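Local coordinates for chitin elicitor-binding protein (Oryza sativa subsp. japonica, PDB 5JCD) that binds chitin oligosaccharides from fungal cell walls through its LysM-containing ectodomain and helps pass on the signal for defence responses, at residues S9-S15 / F68-G74. Numbering follows the deposited sequence.
Sequences SGTTCKS and FRCRCNG
S15 CB sits over one face of the F68 ring, 4.3 Å from its centroid, in a CH-pi contact. The F68 ring gets there because CG lies between the backbone N and the carbonyl carbon (chi1 57°). The R71 guanidinium carries G10 CA over the centre of one face, 3.7 Å from R71 CZ. At the edge of the R69 guanidinium, in its plane, lies T12 OG1. Nearer still, R69 CD touches T12 OG1 at 3.3 Å and also packs on T12 CG2. T12 OG1 gives a weak hydrogen bond to C70 O. On the sheet face of S15 and F68, S15 OG meets C70 CB at 3.4 Å. An alanine in place of F68 would probably open a gap beneath S15 CB and strip away its CH-pi partner.

The backbones form an antiparallel ladder. S15 and C13 are in hydrogen-bonded pairs with F68 and C70. The bond from S15 N to F68 O is almost straight (178°). The ladder runs on: C72 N bonds to T11 O beside the non-hydrogen-bonded pair of T12 and R71, and loop residue G10 bonds through N to C72 O at 2.9 Å.

Three disulfides leave this pair: C13 to C136, C70 to C134 of strand 133-134, and C72 to C5. It is structural packing in the disulfide-linked core of the LysM ectodomain, away from the chitin-binding residues. R69 makes a salt bridge with D80. Strand 76-79 flanks strand 63-72, strand 145-150 runs parallel to strand 12-20, and F68 also packs on C134.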
loop_
_atom_site.group_PDB
_atom_site.type_symbol
_atom_site.label_atom_id
_atom_site.label_comp_id
_atom_site.label_asym_id
_atom_site.label_seq_id
_atom_site.Cartn_x
_atom_site.Cartn_y
_atom_site.Cartn_z
ATOM N N SER A 9 -13.419 6.103 -14.243
ATOM C CA SER A 9 -12.626 7.100 -13.555
ATOM C C SER A 9 -13.463 7.790 -12.495
ATOM O O SER A 9 -14.619 8.122 -12.731
ATOM C CB SER A 9 -12.098 8.115 -14.550
ATOM O OG SER A 9 -11.396 9.131 -13.866
ATOM N N GLY A 10 -12.872 7.995 -11.323
ATOM C CA GLY A 10 -13.582 8.588 -10.203
ATOM C C GLY A 10 -14.155 7.538 -9.275
ATOM O O GLY A 10 -14.654 7.865 -8.206
ATOM N N THR A 11 -14.073 6.266 -9.668
ATOM C CA THR A 11 -14.551 5.181 -8.810
ATOM C C THR A 11 -13.769 5.176 -7.505
ATOM O O THR A 11 -12.546 5.280 -7.484
ATOM C CB THR A 11 -14.395 3.795 -9.478
ATOM O OG1 THR A 11 -15.229 3.727 -10.638
ATOM C CG2 THR A 11 -14.769 2.655 -8.505
ATOM N N THR A 12 -14.498 5.036 -6.416
ATOM C CA THR A 12 -13.899 4.965 -5.118
ATOM C C THR A 12 -14.260 3.635 -4.459
ATOM O O THR A 12 -15.420 3.215 -4.528
ATOM C CB THR A 12 -14.363 6.213 -4.295
ATOM O OG1 THR A 12 -13.285 7.161 -4.225
ATOM C CG2 THR A 12 -14.860 5.845 -2.910
ATOM N N CYS A 13 -13.269 2.999 -3.819
ATOM C CA CYS A 13 -13.461 1.766 -3.038
ATOM C C CYS A 13 -12.470 1.712 -1.864
ATOM O O CYS A 13 -11.642 2.603 -1.698
ATOM C CB CYS A 13 -13.315 0.499 -3.915
ATOM S SG CYS A 13 -11.647 0.219 -4.694
ATOM N N LYS A 14 -12.589 0.680 -1.036
ATOM C CA LYS A 14 -11.661 0.447 0.060
ATOM C C LYS A 14 -10.498 -0.516 -0.323
ATOM O O LYS A 14 -10.736 -1.608 -0.826
ATOM C CB LYS A 14 -12.438 -0.080 1.281
ATOM C CG LYS A 14 -11.686 0.100 2.596
ATOM C CD LYS A 14 -12.568 -0.172 3.821
ATOM C CE LYS A 14 -12.479 -1.607 4.333
ATOM N NZ LYS A 14 -13.522 -2.529 3.781
ATOM N N SER A 15 -9.252 -0.108 -0.070
ATOM C CA SER A 15 -8.071 -0.948 -0.317
ATOM C C SER A 15 -7.185 -0.943 0.914
ATOM O O SER A 15 -7.529 -0.332 1.932
ATOM C CB SER A 15 -7.245 -0.407 -1.480
ATOM O OG SER A 15 -7.916 -0.490 -2.713
ATOM N N PHE A 68 -7.399 2.220 3.253
ATOM C CA PHE A 68 -7.533 3.582 2.782
ATOM C C PHE A 68 -8.509 3.663 1.627
ATOM O O PHE A 68 -8.901 2.652 1.069
ATOM C CB PHE A 68 -6.163 4.158 2.369
ATOM C CG PHE A 68 -5.452 3.358 1.312
ATOM C CD1 PHE A 68 -5.667 3.615 -0.035
ATOM C CD2 PHE A 68 -4.563 2.346 1.668
ATOM C CE1 PHE A 68 -5.015 2.872 -0.999
ATOM C CE2 PHE A 68 -3.919 1.608 0.715
ATOM C CZ PHE A 68 -4.134 1.861 -0.620
ATOM N N ARG A 69 -8.878 4.882 1.261
ATOM C CA ARG A 69 -9.732 5.091 0.120
ATOM C C ARG A 69 -8.935 5.097 -1.158
ATOM O O ARG A 69 -7.998 5.854 -1.309
ATOM C CB ARG A 69 -10.521 6.389 0.269
ATOM C CG ARG A 69 -11.912 6.319 -0.364
ATOM C CD ARG A 69 -12.241 7.596 -1.119
ATOM N NE ARG A 69 -12.064 8.764 -0.260
ATOM C CZ ARG A 69 -12.153 10.020 -0.678
ATOM N NH1 ARG A 69 -12.419 10.268 -1.950
ATOM N NH2 ARG A 69 -11.982 11.024 0.172
ATOM N N CYS A 70 -9.291 4.198 -2.062
ATOM C CA CYS A 70 -8.672 4.154 -3.364
ATOM C C CYS A 70 -9.490 4.930 -4.393
ATOM O O CYS A 70 -10.714 4.871 -4.411
ATOM C CB CYS A 70 -8.547 2.700 -3.815
ATOM S SG CYS A 70 -7.777 2.506 -5.431
ATOM N N ARG A 71 -8.804 5.682 -5.236
ATOM C CA ARG A 71 -9.433 6.310 -6.386
ATOM C C ARG A 71 -8.804 5.829 -7.677
ATOM O O ARG A 71 -7.575 5.757 -7.788
ATOM C CB ARG A 71 -9.351 7.834 -6.312
ATOM C CG ARG A 71 -9.792 8.505 -7.589
ATOM C CD ARG A 71 -9.940 10.018 -7.472
ATOM N NE ARG A 71 -10.314 10.612 -8.763
ATOM C CZ ARG A 71 -11.434 11.291 -9.012
ATOM N NH1 ARG A 71 -12.348 11.484 -8.063
ATOM N NH2 ARG A 71 -11.638 11.783 -10.227
ATOM N N CYS A 72 -9.652 5.486 -8.644
ATOM C CA CYS A 72 -9.192 5.044 -9.950
ATOM C C CYS A 72 -9.197 6.232 -10.902
ATOM O O CYS A 72 -10.120 7.038 -10.879
ATOM C CB CYS A 72 -10.078 3.914 -10.479
ATOM S SG CYS A 72 -9.872 2.347 -9.594
ATOM N N ASN A 73 -8.136 6.395 -11.682
ATOM C CA ASN A 73 -8.139 7.461 -12.679
ATOM C C ASN A 73 -8.337 7.049 -14.131
ATOM O O ASN A 73 -8.124 7.857 -15.023
ATOM C CB ASN A 73 -6.887 8.340 -12.575
ATOM C CG ASN A 73 -5.614 7.617 -12.938
ATOM O OD1 ASN A 73 -5.623 6.506 -13.469
ATOM N ND2 ASN A 73 -4.493 8.289 -12.715
ATOM N N GLY A 74 -8.703 5.800 -14.373
ATOM C CA GLY A 74 -8.896 5.321 -15.733
ATOM C C GLY A 74 -7.794 4.375 -16.163
ATOM O O GLY A 74 -7.992 3.531 -17.042
#